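PDB 1XKY: dihydrodipicolinate synthase, which probably catalyses the condensation of pyruvate with aspartate semialdehyde, an early step of lysine biosynthesis. Local coordinates for residues T48-G53 and K80-I85; T18-P23 and A33-L38; G89-H94 and P116-P121; A193-D198 and G212-A217. One frame throughout, in Å; residues are numbered along the deposited sequence.

Interaction 1: residues T48-G53 and K80-I85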
# COMPACT_ATOMS: atom_id res chain seq x y z
N THR A 48 0.61 25.00 23.93
CA THR A 48 1.08 24.65 25.28
C THR A 48 2.55 24.19 25.33
O THR A 48 3.10 23.97 26.41
CB THR A 48 0.19 23.56 25.94
OG1 THR A 48 0.26 22.33 25.20
CG2 THR A 48 -1.24 24.01 26.01
N ALA A 49 3.15 24.02 24.16
CA ALA A 49 4.55 23.63 24.03
C ALA A 49 4.97 23.94 22.60
O ALA A 49 4.15 23.84 21.69
CB ALA A 49 4.76 22.15 24.34
N ILE A 50 6.22 24.33 22.41
CA ILE A 50 6.70 24.63 21.07
C ILE A 50 7.80 23.67 20.64
O ILE A 50 8.81 23.54 21.32
CB ILE A 50 7.20 26.08 20.95
CG1 ILE A 50 6.03 27.05 21.13
CG2 ILE A 50 7.89 26.31 19.59
CD1 ILE A 50 6.43 28.50 21.17
N VAL A 51 7.57 23.00 19.51
CA VAL A 51 8.62 22.20 18.86
C VAL A 51 9.35 23.10 17.86
O VAL A 51 8.75 23.63 16.92
CB VAL A 51 8.06 20.95 18.14
CG1 VAL A 51 9.21 20.08 17.66
CG2 VAL A 51 7.15 20.16 19.06
N VAL A 52 10.65 23.28 18.08
CA VAL A 52 11.47 24.17 17.28
C VAL A 52 12.38 23.39 16.35
O VAL A 52 13.09 22.46 16.78
CB VAL A 52 12.38 25.06 18.16
CG1 VAL A 52 13.16 26.05 17.29
CG2 VAL A 52 11.56 25.79 19.20
N GLY A 53 12.37 23.80 15.08
CA GLY A 53 13.26 23.25 14.07
C GLY A 53 12.97 21.80 13.73
O GLY A 53 13.89 21.04 13.42
N LYS A 80 10.43 30.64 29.46
CA LYS A 80 9.88 29.60 30.34
C LYS A 80 8.34 29.52 30.45
O LYS A 80 7.83 28.84 31.33
CB LYS A 80 10.53 29.69 31.74
CG LYS A 80 12.01 29.33 31.75
CD LYS A 80 12.23 27.84 31.52
CE LYS A 80 13.71 27.51 31.39
NZ LYS A 80 13.92 26.11 30.92
N ARG A 81 7.61 30.19 29.56
CA ARG A 81 6.14 30.16 29.61
C ARG A 81 5.56 28.83 29.17
O ARG A 81 4.52 28.40 29.68
CB ARG A 81 5.55 31.27 28.74
CG ARG A 81 5.66 32.66 29.35
CD ARG A 81 5.13 33.69 28.36
NE ARG A 81 6.08 33.92 27.27
CZ ARG A 81 5.77 34.49 26.11
NH1 ARG A 81 4.54 34.90 25.84
NH2 ARG A 81 6.72 34.66 25.20
N VAL A 82 6.20 28.20 28.19
CA VAL A 82 5.85 26.85 27.75
C VAL A 82 7.15 26.10 27.46
O VAL A 82 8.18 26.73 27.19
CB VAL A 82 4.96 26.86 26.47
CG1 VAL A 82 3.66 27.61 26.73
CG2 VAL A 82 5.70 27.44 25.26
N PRO A 83 7.13 24.75 27.52
CA PRO A 83 8.33 24.00 27.14
C PRO A 83 8.76 24.20 25.68
O PRO A 83 7.92 24.28 24.79
CB PRO A 83 7.93 22.54 27.39
CG PRO A 83 6.79 22.60 28.31
CD PRO A 83 6.05 23.86 27.97
N VAL A 84 10.08 24.28 25.47
CA VAL A 84 10.68 24.37 24.14
C VAL A 84 11.32 23.02 23.82
O VAL A 84 12.23 22.58 24.51
CB VAL A 84 11.75 25.48 24.07
CG1 VAL A 84 12.44 25.50 22.72
CG2 VAL A 84 11.13 26.83 24.37
N ILE A 85 10.83 22.37 22.76
CA ILE A 85 11.34 21.07 22.32
C ILE A 85 12.09 21.25 21.01
O ILE A 85 11.50 21.69 20.02
CB ILE A 85 10.17 20.06 22.11
CG1 ILE A 85 9.32 19.93 23.37
CG2 ILE A 85 10.72 18.71 21.68
CD1 ILE A 85 7.88 19.54 23.10

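Interaction 2: residues T18-P23 and A33-L38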
# COMPACT_ATOMS: atom_id res chain seq x y z
N THR A 18 2.92 22.67 19.39
CA THR A 18 2.88 23.16 18.04
C THR A 18 4.22 22.96 17.36
O THR A 18 5.27 23.34 17.91
CB THR A 18 2.45 24.64 17.98
OG1 THR A 18 1.11 24.76 18.47
CG2 THR A 18 2.51 25.18 16.55
N ALA A 19 4.15 22.31 16.19
CA ALA A 19 5.29 22.10 15.31
C ALA A 19 5.53 23.37 14.51
O ALA A 19 5.04 23.53 13.39
CB ALA A 19 5.02 20.93 14.36
N MET A 20 6.30 24.28 15.10
CA MET A 20 6.40 25.64 14.61
C MET A 20 7.18 25.77 13.31
O MET A 20 8.26 25.21 13.17
CB MET A 20 7.05 26.53 15.67
CG MET A 20 6.85 27.99 15.44
SD MET A 20 7.70 28.98 16.67
CE MET A 20 9.41 28.65 16.28
N VAL A 21 6.63 26.53 12.37
CA VAL A 21 7.35 26.93 11.18
C VAL A 21 8.54 27.83 11.53
O VAL A 21 8.58 28.46 12.58
CB VAL A 21 6.43 27.64 10.13
CG1 VAL A 21 5.30 26.73 9.71
CG2 VAL A 21 5.88 28.98 10.67
N THR A 22 9.53 27.86 10.64
CA THR A 22 10.68 28.75 10.80
C THR A 22 10.53 29.94 9.83
O THR A 22 10.68 29.77 8.61
CB THR A 22 12.00 28.01 10.53
OG1 THR A 22 12.11 26.88 11.40
CG2 THR A 22 13.19 28.94 10.78
N PRO A 23 10.18 31.12 10.36
CA PRO A 23 10.07 32.30 9.50
C PRO A 23 11.38 32.65 8.78
O PRO A 23 12.45 32.66 9.40
CB PRO A 23 9.67 33.43 10.46
CG PRO A 23 9.05 32.73 11.62
CD PRO A 23 9.79 31.44 11.75
N ALA A 33 12.91 38.52 14.16
CA ALA A 33 11.80 39.38 14.57
C ALA A 33 10.44 38.73 14.26
O ALA A 33 9.52 38.80 15.09
CB ALA A 33 11.89 40.75 13.91
N LYS A 34 10.30 38.12 13.09
CA LYS A 34 9.08 37.38 12.75
C LYS A 34 8.90 36.15 13.66
O LYS A 34 7.78 35.80 14.02
CB LYS A 34 9.07 36.95 11.28
CG LYS A 34 8.87 38.11 10.31
CD LYS A 34 8.95 37.69 8.84
CE LYS A 34 8.35 38.78 7.94
NZ LYS A 34 8.11 38.31 6.53
N THR A 35 10.01 35.51 14.01
CA THR A 35 9.96 34.39 14.95
C THR A 35 9.42 34.84 16.31
O THR A 35 8.55 34.18 16.88
CB THR A 35 11.35 33.72 15.12
OG1 THR A 35 11.84 33.29 13.84
CG2 THR A 35 11.27 32.52 16.05
N THR A 36 9.89 35.98 16.80
CA THR A 36 9.39 36.54 18.06
C THR A 36 7.88 36.77 17.97
O THR A 36 7.13 36.33 18.84
CB THR A 36 10.11 37.86 18.42
OG1 THR A 36 11.52 37.61 18.51
CG2 THR A 36 9.61 38.43 19.75
N LYS A 37 7.43 37.40 16.88
CA LYS A 37 6.00 37.63 16.68
C LYS A 37 5.22 36.31 16.68
O LYS A 37 4.17 36.20 17.33
CB LYS A 37 5.75 38.39 15.38
CG LYS A 37 4.33 38.91 15.25
CD LYS A 37 4.01 39.41 13.83
CE LYS A 37 4.58 40.79 13.53
NZ LYS A 37 5.96 40.73 12.96
N LEU A 38 5.75 35.31 15.97
CA LEU A 38 5.07 34.02 15.83
C LEU A 38 4.97 33.28 17.16
O LEU A 38 3.92 32.73 17.48
CB LEU A 38 5.78 33.13 14.80
CG LEU A 38 5.23 31.71 14.65
CD1 LEU A 38 3.79 31.74 14.19
CD2 LEU A 38 6.08 30.89 13.69

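Interaction 3: residues G89-H94 and P116-P121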
# COMPACT_ATOMS: atom_id res chain seq x y z
N GLY A 89 17.10 15.16 16.41
CA GLY A 89 17.33 13.85 15.82
C GLY A 89 17.37 13.85 14.30
O GLY A 89 16.50 14.43 13.64
N SER A 90 18.41 13.22 13.74
CA SER A 90 18.50 12.97 12.30
C SER A 90 18.62 11.46 12.08
O SER A 90 18.35 10.66 12.98
CB SER A 90 19.68 13.76 11.69
OG SER A 90 20.93 13.34 12.20
N ASN A 91 19.02 11.07 10.87
CA ASN A 91 19.28 9.67 10.53
C ASN A 91 20.74 9.23 10.75
O ASN A 91 21.15 8.15 10.31
CB ASN A 91 18.81 9.37 9.10
CG ASN A 91 19.61 10.10 8.03
OD1 ASN A 91 19.38 9.87 6.83
ND2 ASN A 91 20.54 10.96 8.43
N ASN A 92 21.50 10.10 11.42
CA ASN A 92 22.91 9.89 11.77
C ASN A 92 23.02 10.00 13.29
O ASN A 92 22.82 11.09 13.86
CB ASN A 92 23.77 10.95 11.06
CG ASN A 92 25.25 10.90 11.44
OD1 ASN A 92 25.62 10.45 12.52
ND2 ASN A 92 26.10 11.41 10.56
N THR A 93 23.34 8.90 13.95
CA THR A 93 23.33 8.86 15.43
C THR A 93 24.38 9.79 16.05
O THR A 93 24.08 10.55 16.98
CB THR A 93 23.52 7.41 15.96
OG1 THR A 93 22.59 6.53 15.30
CG2 THR A 93 23.29 7.35 17.45
N HIS A 94 25.60 9.75 15.51
CA HIS A 94 26.69 10.60 16.00
C HIS A 94 26.33 12.09 15.88
O HIS A 94 26.48 12.85 16.84
CB HIS A 94 27.98 10.30 15.23
CG HIS A 94 29.18 11.04 15.74
ND1 HIS A 94 29.93 10.59 16.80
CD2 HIS A 94 29.74 12.20 15.33
CE1 HIS A 94 30.91 11.44 17.03
NE2 HIS A 94 30.82 12.43 16.16
N PRO A 116 14.90 7.54 12.12
CA PRO A 116 15.78 7.80 10.98
C PRO A 116 15.11 7.52 9.63
O PRO A 116 14.56 6.43 9.41
CB PRO A 116 16.94 6.84 11.21
CG PRO A 116 17.04 6.77 12.68
CD PRO A 116 15.59 6.76 13.15
N TYR A 117 15.18 8.52 8.77
CA TYR A 117 14.67 8.49 7.41
C TYR A 117 15.78 8.06 6.46
O TYR A 117 16.96 8.14 6.79
CB TYR A 117 14.18 9.89 7.00
CG TYR A 117 15.11 10.98 7.47
CD1 TYR A 117 14.90 11.62 8.69
CD2 TYR A 117 16.23 11.34 6.72
CE1 TYR A 117 15.77 12.59 9.14
CE2 TYR A 117 17.11 12.32 7.17
CZ TYR A 117 16.87 12.94 8.38
OH TYR A 117 17.72 13.91 8.84
N TYR A 118 15.39 7.63 5.26
CA TYR A 118 16.31 7.32 4.16
C TYR A 118 17.10 6.01 4.31
O TYR A 118 17.09 5.20 3.39
CB TYR A 118 17.24 8.52 3.86
CG TYR A 118 18.03 8.40 2.57
CD1 TYR A 118 17.38 8.17 1.35
CD2 TYR A 118 19.41 8.55 2.56
CE1 TYR A 118 18.11 8.06 0.16
CE2 TYR A 118 20.15 8.45 1.39
CZ TYR A 118 19.49 8.20 0.19
OH TYR A 118 20.22 8.11 -0.97
N ASN A 119 17.79 5.80 5.44
CA ASN A 119 18.61 4.58 5.59
C ASN A 119 17.88 3.34 6.13
O ASN A 119 18.48 2.27 6.24
CB ASN A 119 19.92 4.84 6.37
CG ASN A 119 19.72 5.60 7.68
OD1 ASN A 119 18.61 5.71 8.18
ND2 ASN A 119 20.82 6.11 8.23
N LYS A 120 16.59 3.49 6.46
CA LYS A 120 15.71 2.36 6.79
C LYS A 120 16.26 1.39 7.84
O LYS A 120 16.44 0.19 7.56
CB LYS A 120 15.34 1.59 5.52
CG LYS A 120 14.58 2.43 4.49
CD LYS A 120 13.72 1.56 3.61
CE LYS A 120 14.54 0.62 2.76
NZ LYS A 120 13.64 -0.25 1.95
N PRO A 121 16.50 1.89 9.07
CA PRO A 121 17.05 1.04 10.12
C PRO A 121 16.06 -0.02 10.64
O PRO A 121 14.86 0.11 10.46
CB PRO A 121 17.38 2.03 11.23
CG PRO A 121 16.42 3.13 11.04
CD PRO A 121 16.30 3.27 9.54

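Interaction 4: residues A193-D198 and G212-A217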
# COMPACT_ATOMS: atom_id res chain seq x y z
N ALA A 193 3.69 9.60 27.88
CA ALA A 193 2.59 10.22 27.16
C ALA A 193 2.62 9.96 25.64
O ALA A 193 3.66 10.09 25.00
CB ALA A 193 2.58 11.73 27.43
N VAL A 194 1.46 9.60 25.08
CA VAL A 194 1.29 9.46 23.64
C VAL A 194 0.55 10.68 23.09
O VAL A 194 -0.56 10.99 23.54
CB VAL A 194 0.51 8.16 23.29
CG1 VAL A 194 0.20 8.09 21.79
CG2 VAL A 194 1.30 6.94 23.73
N TYR A 195 1.18 11.36 22.14
CA TYR A 195 0.57 12.47 21.40
C TYR A 195 0.23 12.02 19.99
O TYR A 195 1.03 11.35 19.36
CB TYR A 195 1.52 13.67 21.32
CG TYR A 195 1.59 14.44 22.61
CD1 TYR A 195 0.83 15.59 22.79
CD2 TYR A 195 2.36 13.98 23.67
CE1 TYR A 195 0.85 16.28 24.00
CE2 TYR A 195 2.39 14.65 24.89
CZ TYR A 195 1.64 15.81 25.05
OH TYR A 195 1.68 16.47 26.25
N SER A 196 -0.95 12.40 19.49
CA SER A 196 -1.19 12.28 18.06
C SER A 196 -0.20 13.18 17.31
O SER A 196 0.14 14.27 17.77
CB SER A 196 -2.62 12.65 17.69
OG SER A 196 -2.80 12.62 16.28
N GLY A 197 0.29 12.68 16.19
CA GLY A 197 1.11 13.46 15.26
C GLY A 197 0.31 13.89 14.04
O GLY A 197 0.87 14.44 13.10
N ASP A 198 -1.00 13.64 14.05
CA ASP A 198 -1.89 14.13 12.99
C ASP A 198 -3.09 14.88 13.57
O ASP A 198 -3.84 14.34 14.39
CB ASP A 198 -2.36 12.97 12.11
CG ASP A 198 -1.23 12.39 11.29
OD1 ASP A 198 -0.76 13.09 10.36
OD2 ASP A 198 -0.79 11.26 11.59
N GLY A 212 -2.72 14.36 23.92
CA GLY A 212 -2.97 15.50 23.07
C GLY A 212 -2.43 15.36 21.66
O GLY A 212 -2.37 14.26 21.11
N ILE A 213 -2.07 16.50 21.08
CA ILE A 213 -1.69 16.62 19.68
C ILE A 213 -0.42 17.45 19.58
O ILE A 213 -0.28 18.45 20.26
CB ILE A 213 -2.82 17.29 18.84
CG1 ILE A 213 -2.35 17.56 17.40
CG2 ILE A 213 -3.27 18.59 19.48
CD1 ILE A 213 -2.23 16.36 16.51
N VAL A 214 0.49 17.01 18.72
CA VAL A 214 1.51 17.86 18.17
C VAL A 214 1.09 18.38 16.78
O VAL A 214 1.01 17.62 15.84
CB VAL A 214 2.87 17.16 18.14
CG1 VAL A 214 3.97 18.08 17.63
CG2 VAL A 214 3.20 16.59 19.51
N SER A 215 0.80 19.68 16.71
CA SER A 215 -0.13 20.23 15.73
C SER A 215 0.56 21.09 14.69
O SER A 215 1.54 21.74 14.97
CB SER A 215 -1.23 21.05 16.42
OG SER A 215 -2.13 21.62 15.52
N VAL A 216 0.02 21.08 13.49
CA VAL A 216 0.29 22.09 12.49
C VAL A 216 -0.84 23.12 12.37
O VAL A 216 -0.60 24.30 12.27
CB VAL A 216 0.61 21.44 11.13
CG1 VAL A 216 0.63 22.44 10.03
CG2 VAL A 216 1.91 20.68 11.21
N ALA A 217 -2.07 22.63 12.39
CA ALA A 217 -3.28 23.48 12.28
C ALA A 217 -3.41 24.54 13.38
O ALA A 217 -4.05 25.57 13.17
CB ALA A 217 -4.53 22.61 12.26
O HOH W 1 0.78 17.55 13.27

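Interaction 1: residues T48-G53 and K80-I85
Ile50 and Val84 pair in parallel where strands 49-52 and 84-87 lie side by side in the TIM barrel, and helix 64-78 makes the crossover between them. Val51 pairs with Ile85 one step further along. Three backbone hydrogen bonds hold the two strands together. Ile50 N gives its hydrogen to Pro83 O at 2.9 Å. Ile85 N answers to Ile50 O at 2.7 Å, almost straight at 178°. Val52 N then binds Ile85 O at 2.6 Å.

The side chains sort to two faces. On the outer face Val52 CG2 touches Val84 CG1 at 3.6 Å, and Ile50 CG1 meets Val82 CG2 at 4.2 Å. Val84 CG1 is anti to its backbone N (chi1 176°), the branch that reaches toward Val52. Val52 and Val84 also lie against helix 64-78. On the inner face Val51 CG2 approaches Ile85 CD1 at 4.2 Å, and both side chains touch Met112. At the strand entry Pro83 CD rests against Thr48 O at 3.3 Å.

Ile50 N and O, Val52 N, and Ile85 N and O are used between the strands, while Val84 N turns to Asp109. The branched aliphatic side chains offer only carbon to the helices outside and to the barrel interior.

Interaction 2: residues T18-P23 and A33-L38
Met20 CG is anti to the backbone N (chi1 -163°), and Leu38 CG takes the same position on its own residue (chi1 175°), which sends the two side chains at each other. They belong to the first beta-alpha unit of the TIM barrel, where strand 16-19 and the loop after it are covered by helix 32-44. The two side chains slide past each other in opposite directions. Leu38 CD2 is pressed against Met20 CG at 3.5 Å, which is tighter than usual for two carbons. The sulfur follows, with Met20 SD 3.9 Å from Leu38 CD2. At chi3 (67°) the methionine bends, and its CE ends 4.3 Å from Thr35 CG2.

The same leucine methyl serves a second partner. Val21 CG2 comes to it at about a right angle, 3.6 Å from Leu38 CD2. One methyl of Leu38 thus touches both Met20 and Val21.

Pro23 makes the contact with the start of the segment 33-38. Its ring lies across Lys34 and Thr35, with Pro23 CB 3.7 Å from Lys34 CB. The rest of the lysine leads away, and its NZ forms a salt bridge with Asp273. Across this contact no hydrogen bond forms; the joint is one of van der Waals contact. The hydroxyl of Thr35 is still satisfied, since it bonds to Asp31 O, just before helix 32-44. Against that hydroxyl lies the proline ring, with Pro23 CD 3.5 Å from Thr35 OG1.

Interaction 3: residues G89-H94 and P116-P121
Ser90 starts the contact, its CB lying 3.5 Å from the hydroxyl oxygen OH of Tyr117. Its own OG accepts a weak hydrogen bond from Asn92 N.

Asn91 comes next and carries most of the contact. Its CG sits between the backbone N and the carbonyl carbon (chi1 67°), and this turns the amide over the Tyr117 ring. Asn91 CB stands 4.0 Å from the ring centroid, a CH-pi contact over the face. The amide and ring planes are stacked, 28° apart. Asn91 CA also touches Pro116 CB at 3.7 Å. Its carbonyl O takes a hydrogen bond from Asn119 ND2 at 2.9 Å, somewhat bent, with 154° at the hydrogen. Asn91 N is buried here without a polar partner in the model.

Asn92 is the N-cap of helix 93-105, and its OD1 binds Ala95 N.

The second subunit takes part as well. Tyr118 stacks with Tyr117 of that subunit, and its OH bonds to Thr55 there. This is consistent with the family's catalytic triad, in which a tyrosine reaches into the neighbouring active site. Asn91 thus joins the two loops twice, through its backbone O to the Asn119 side chain and through its CB over the Tyr117 ring, beside the tyrosines that meet the second subunit.

Interaction 4: residues A193-D198 and G212-A217
Tyr195 leaves strand 193-196 and lays its ring along the backbone of strand 212-215, the last strand of the TIM barrel. Its CB meets Val214 CG2 at 3.8 Å, and CG is still near the same methyl. CD1 comes to 3.5 Å from Ile213 N, which lies at the ring edge. CE1 passes 4.0 Å from Gly212 CA, where the glycine has no side chain to stand in its way. At the tip the OH bonds to Gly14 O, just ahead of strand 16-19.

The two strands pair in parallel. Ser196 N binds Gly212 O at 2.8 Å. Val214 N binds Ser196 O at 2.9 Å, nearly straight at 170°. Ser196 OG donates to Asp198 O, past the strand end, at 2.8 Å. Ile213 CG1 is anti to its backbone N (chi1 173°), which brings Ile213 CD1 to 3.3 Å from that same Asp198 O. One water donates to both Gly197 O and Val214 O, and so bridges the two segments just past the end of strand 193-196.

The outer faces of these strands carry the helices. Ile213 packs on Thr202 of helix 202-207 and Met225 of helix 218-234, and Ser196 touches Ala205 of helix 202-207. Tyr195 points to the other face, beside Phe13.

In the fold
Interactions 1, 2 and 4 lie in one closed barrel, where strand 16-19 sits between strands 49-52 and 212-215. Val51 N is 2.8 Å from Thr18 O, and Ala19 N is 2.9 Å from Ser215 O; both are probable hydrogen bonds. Val51 CG2 and Val214 CG1 pack at 4.1 Å across the interior. Interaction 3 follows on from interaction 1 in sequence but stands apart in space, its centre about 24 Å from that of interaction 1 and about 22 Å from that of interaction 4. It lies at the contact with the second subunit, probably beside the active site. A potassium ion lies about 6 Å from the side chain of Val194.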